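Local coordinates for Lmo0135 protein (Listeria monocytogenes EGD-e, PDB 5ISU) that probably serves as the extracellular substrate-binding component of an ABC transporter, likely one that takes up peptides, at residues E274-D284 with Y320-V331. Numbering follows the deposited sequence.
Sequences ELRQALSYALD and YDQDIAKAKKLV
Y281 lies between Y320 and K326, and its side chain can be followed outward from the backbone. CB rests on A327 CB at 4.0 Å. CD1 turns the ring's edge to D321 O, 3.4 Å away, while CD2 meets L330 CD1. CE1 lies near Y320 CA, and CZ sits between Y320 CD1 and K326 NZ, 3.6 Å from each. Over one face stands Y320 in a T-shaped stack, its edge directed at the Y281 ring with the planes 87° apart; Y320 CD1 comes 3.5 Å from Y281 CE2. Across the opposite face runs K326, whose CD makes a CH-pi contact before NZ donates to Y281 OH at 3.0 Å. The lysine chain is extended throughout (chi1 -174°), which carries NZ obliquely over the ring. In this family 5 solute-binding fold, helical segments 274-281 and 324-331 run nearly antiparallel (160°), their axes 8.1 Å apart at closest approach. The small A278 and A327 are consistent with such closeness, and L330 enters as a knob among E274, Q277, A278 and Y281. Just before helix 324-334, D323 N donates to Y281 O at 2.8 Å, while N-cap D323 accepts from K326 N through OD1. Y320 OH bonds A457 O and receives a weak bond from Q277 NE2.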
loop_
_atom_site.group_PDB
_atom_site.type_symbol
_atom_site.label_atom_id
_atom_site.label_comp_id
_atom_site.label_asym_id
_atom_site.label_seq_id
_atom_site.Cartn_x
_atom_site.Cartn_y
_atom_site.Cartn_z
ATOM N N GLU A 274 -7.835 30.166 -3.256
ATOM C CA GLU A 274 -6.690 31.058 -3.449
ATOM C C GLU A 274 -5.559 30.813 -2.434
ATOM O O GLU A 274 -4.376 30.731 -2.820
ATOM C CB GLU A 274 -7.125 32.534 -3.425
ATOM C CG GLU A 274 -7.896 33.025 -4.660
ATOM C CD GLU A 274 -9.316 32.463 -4.830
ATOM O OE1 GLU A 274 -9.748 31.586 -4.043
ATOM O OE2 GLU A 274 -10.012 32.913 -5.771
ATOM N N LEU A 275 -5.911 30.658 -1.156
ATOM C CA LEU A 275 -4.895 30.398 -0.139
ATOM C C LEU A 275 -4.217 29.059 -0.381
ATOM O O LEU A 275 -2.990 28.964 -0.304
ATOM C CB LEU A 275 -5.482 30.424 1.264
ATOM C CG LEU A 275 -4.468 30.272 2.408
ATOM C CD1 LEU A 275 -3.333 31.291 2.301
ATOM C CD2 LEU A 275 -5.172 30.391 3.750
ATOM N N ARG A 276 -5.015 28.029 -0.681
ATOM C CA ARG A 276 -4.482 26.688 -0.949
ATOM C C ARG A 276 -3.534 26.699 -2.149
ATOM O O ARG A 276 -2.505 26.010 -2.139
ATOM C CB ARG A 276 -5.605 25.657 -1.169
ATOM C CG ARG A 276 -6.479 25.436 0.060
ATOM C CD ARG A 276 -7.267 24.143 0.008
ATOM N NE ARG A 276 -8.168 24.060 -1.141
ATOM C CZ ARG A 276 -9.431 24.510 -1.175
ATOM N NH1 ARG A 276 -9.980 25.120 -0.125
ATOM N NH2 ARG A 276 -10.153 24.353 -2.282
ATOM N N GLN A 277 -3.882 27.482 -3.168
ATOM C CA GLN A 277 -3.052 27.605 -4.365
ATOM C C GLN A 277 -1.783 28.384 -4.058
ATOM O O GLN A 277 -0.705 28.061 -4.578
ATOM C CB GLN A 277 -3.819 28.263 -5.496
ATOM C CG GLN A 277 -4.932 27.407 -6.077
ATOM C CD GLN A 277 -5.749 28.142 -7.128
ATOM O OE1 GLN A 277 -5.739 29.366 -7.184
ATOM N NE2 GLN A 277 -6.472 27.395 -7.957
ATOM N N ALA A 278 -1.898 29.405 -3.210
ATOM C CA ALA A 278 -0.715 30.174 -2.806
ATOM C C ALA A 278 0.302 29.266 -2.100
ATOM O O ALA A 278 1.501 29.361 -2.351
ATOM C CB ALA A 278 -1.106 31.328 -1.902
ATOM N N LEU A 279 -0.198 28.363 -1.255
ATOM C CA LEU A 279 0.637 27.440 -0.480
ATOM C C LEU A 279 1.180 26.283 -1.323
ATOM O O LEU A 279 1.941 25.446 -0.819
ATOM C CB LEU A 279 -0.135 26.899 0.728
ATOM C CG LEU A 279 -0.657 27.928 1.736
ATOM C CD1 LEU A 279 -1.542 27.265 2.783
ATOM C CD2 LEU A 279 0.473 28.709 2.402
ATOM N N SER A 280 0.758 26.225 -2.585
ATOM C CA SER A 280 1.257 25.235 -3.529
ATOM C C SER A 280 2.338 25.916 -4.382
ATOM O O SER A 280 3.465 25.398 -4.542
ATOM C CB SER A 280 0.120 24.698 -4.414
ATOM O OG SER A 280 -0.909 24.143 -3.621
ATOM N N TYR A 281 1.991 27.068 -4.931
ATOM C CA TYR A 281 2.929 27.863 -5.734
ATOM C C TYR A 281 4.198 28.283 -4.997
ATOM O O TYR A 281 5.184 28.632 -5.630
ATOM C CB TYR A 281 2.262 29.138 -6.262
ATOM C CG TYR A 281 1.408 28.963 -7.491
ATOM C CD1 TYR A 281 1.989 28.625 -8.714
ATOM C CD2 TYR A 281 0.041 29.246 -7.469
ATOM C CE1 TYR A 281 1.221 28.498 -9.863
ATOM C CE2 TYR A 281 -0.730 29.141 -8.621
ATOM C CZ TYR A 281 -0.134 28.766 -9.811
ATOM O OH TYR A 281 -0.897 28.650 -10.942
ATOM N N ALA A 282 4.171 28.301 -3.670
ATOM C CA ALA A 282 5.364 28.669 -2.910
ATOM C C ALA A 282 6.403 27.539 -2.853
ATOM O O ALA A 282 7.541 27.772 -2.446
ATOM C CB ALA A 282 4.973 29.076 -1.493
ATOM N N LEU A 283 6.018 26.339 -3.289
ATOM C CA LEU A 283 6.864 25.161 -3.163
ATOM C C LEU A 283 7.461 24.646 -4.466
ATOM O O LEU A 283 6.940 24.920 -5.545
ATOM C CB LEU A 283 6.035 24.038 -2.533
ATOM C CG LEU A 283 5.281 24.371 -1.239
ATOM C CD1 LEU A 283 4.388 23.217 -0.818
ATOM C CD2 LEU A 283 6.243 24.731 -0.118
ATOM N N ASP A 284 8.560 23.896 -4.330
ATOM C CA ASP A 284 9.257 23.245 -5.462
ATOM C C ASP A 284 9.607 21.812 -5.097
ATOM O O ASP A 284 10.421 21.559 -4.205
ATOM C CB ASP A 284 10.522 23.980 -5.884
ATOM C CG ASP A 284 11.303 23.219 -6.955
ATOM O OD1 ASP A 284 11.942 22.191 -6.638
ATOM O OD2 ASP A 284 11.277 23.648 -8.122
ATOM N N TYR A 320 1.093 23.578 -10.061
ATOM C CA TYR A 320 1.464 24.800 -9.347
ATOM C C TYR A 320 2.962 24.951 -9.213
ATOM O O TYR A 320 3.473 25.105 -8.105
ATOM C CB TYR A 320 0.819 24.819 -7.958
ATOM C CG TYR A 320 -0.672 24.674 -8.017
ATOM C CD1 TYR A 320 -1.465 25.776 -8.267
ATOM C CD2 TYR A 320 -1.290 23.440 -7.849
ATOM C CE1 TYR A 320 -2.830 25.678 -8.363
ATOM C CE2 TYR A 320 -2.675 23.333 -7.923
ATOM C CZ TYR A 320 -3.433 24.473 -8.179
ATOM O OH TYR A 320 -4.792 24.457 -8.273
ATOM N N ASP A 321 3.661 24.905 -10.345
ATOM C CA ASP A 321 5.130 25.007 -10.336
ATOM C C ASP A 321 5.553 26.315 -9.668
ATOM O O ASP A 321 4.922 27.344 -9.868
ATOM C CB ASP A 321 5.690 24.849 -11.738
ATOM C CG ASP A 321 5.304 23.509 -12.360
ATOM O OD1 ASP A 321 4.089 23.231 -12.465
ATOM O OD2 ASP A 321 6.207 22.741 -12.742
ATOM N N GLN A 322 6.622 26.248 -8.881
ATOM C CA GLN A 322 7.056 27.374 -8.034
ATOM C C GLN A 322 7.002 28.752 -8.697
ATOM O O GLN A 322 7.614 28.974 -9.739
ATOM C CB GLN A 322 8.449 27.132 -7.450
ATOM C CG GLN A 322 8.738 27.932 -6.185
ATOM C CD GLN A 322 10.140 27.671 -5.639
ATOM O OE1 GLN A 322 11.136 27.845 -6.340
ATOM N NE2 GLN A 322 10.221 27.271 -4.375
ATOM N N ASP A 323 6.217 29.642 -8.081
ATOM C CA ASP A 323 6.060 31.035 -8.503
ATOM C C ASP A 323 5.730 31.824 -7.231
ATOM O O ASP A 323 4.564 32.001 -6.856
ATOM C CB ASP A 323 4.966 31.168 -9.559
ATOM C CG ASP A 323 4.955 32.531 -10.241
ATOM O OD1 ASP A 323 5.458 33.540 -9.676
ATOM O OD2 ASP A 323 4.417 32.589 -11.366
ATOM N N ILE A 324 6.782 32.244 -6.544
ATOM C CA ILE A 324 6.646 32.999 -5.304
ATOM C C ILE A 324 5.929 34.335 -5.537
ATOM O O ILE A 324 5.107 34.750 -4.709
ATOM C CB ILE A 324 8.024 33.141 -4.611
ATOM C CG1 ILE A 324 8.451 31.755 -4.086
ATOM C CG2 ILE A 324 7.974 34.141 -3.464
ATOM C CD1 ILE A 324 9.900 31.652 -3.654
ATOM N N ALA A 325 6.196 34.986 -6.668
ATOM C CA ALA A 325 5.523 36.262 -6.967
ATOM C C ALA A 325 4.005 36.060 -7.094
ATOM O O ALA A 325 3.217 36.837 -6.532
ATOM C CB ALA A 325 6.097 36.910 -8.223
ATOM N N LYS A 326 3.599 35.011 -7.808
ATOM C CA LYS A 326 2.173 34.722 -7.977
ATOM C C LYS A 326 1.573 34.271 -6.656
ATOM O O LYS A 326 0.406 34.546 -6.378
ATOM C CB LYS A 326 1.931 33.665 -9.046
ATOM C CG LYS A 326 0.457 33.445 -9.337
ATOM C CD LYS A 326 0.251 32.464 -10.473
ATOM C CE LYS A 326 -1.220 32.370 -10.851
ATOM N NZ LYS A 326 -1.453 31.401 -11.963
ATOM N N ALA A 327 2.371 33.581 -5.845
ATOM C CA ALA A 327 1.918 33.142 -4.533
ATOM C C ALA A 327 1.580 34.341 -3.671
ATOM O O ALA A 327 0.589 34.311 -2.949
ATOM C CB ALA A 327 2.966 32.292 -3.843
ATOM N N LYS A 328 2.413 35.384 -3.736
ATOM C CA LYS A 328 2.164 36.629 -2.982
ATOM C C LYS A 328 0.840 37.271 -3.430
ATOM O O LYS A 328 0.081 37.771 -2.608
ATOM C CB LYS A 328 3.351 37.606 -3.090
ATOM C CG LYS A 328 4.559 37.183 -2.251
ATOM C CD LYS A 328 5.776 38.099 -2.404
ATOM C CE LYS A 328 6.424 37.963 -3.781
ATOM N NZ LYS A 328 7.673 38.768 -3.977
ATOM N N LYS A 329 0.585 37.241 -4.736
ATOM C CA LYS A 329 -0.674 37.735 -5.311
ATOM C C LYS A 329 -1.897 37.011 -4.745
ATOM O O LYS A 329 -2.882 37.644 -4.380
ATOM C CB LYS A 329 -0.668 37.588 -6.852
ATOM C CG LYS A 329 -0.374 38.856 -7.648
ATOM C CD LYS A 329 -1.671 39.640 -7.856
ATOM C CE LYS A 329 -1.482 40.923 -8.654
ATOM N NZ LYS A 329 -0.719 41.957 -7.903
ATOM N N LEU A 330 -1.820 35.688 -4.675
ATOM C CA LEU A 330 -2.938 34.873 -4.192
ATOM C C LEU A 330 -3.214 35.003 -2.689
ATOM O O LEU A 330 -4.382 35.047 -2.268
ATOM C CB LEU A 330 -2.731 33.412 -4.594
ATOM C CG LEU A 330 -2.929 33.204 -6.098
ATOM C CD1 LEU A 330 -2.208 31.964 -6.590
ATOM C CD2 LEU A 330 -4.414 33.160 -6.449
ATOM N N VAL A 331 -2.159 35.056 -1.885
ATOM C CA VAL A 331 -2.353 35.217 -0.447
ATOM C C VAL A 331 -3.028 36.587 -0.170
ATOM O O VAL A 331 -3.827 36.703 0.755
ATOM C CB VAL A 331 -1.047 34.990 0.364
ATOM C CG1 VAL A 331 0.066 35.920 -0.091
ATOM C CG2 VAL A 331 -1.304 35.158 1.859
HETATM O O HOH W 1 5.127 23.448 -6.843
HETATM O O HOH W 2 8.492 23.761 -9.242
#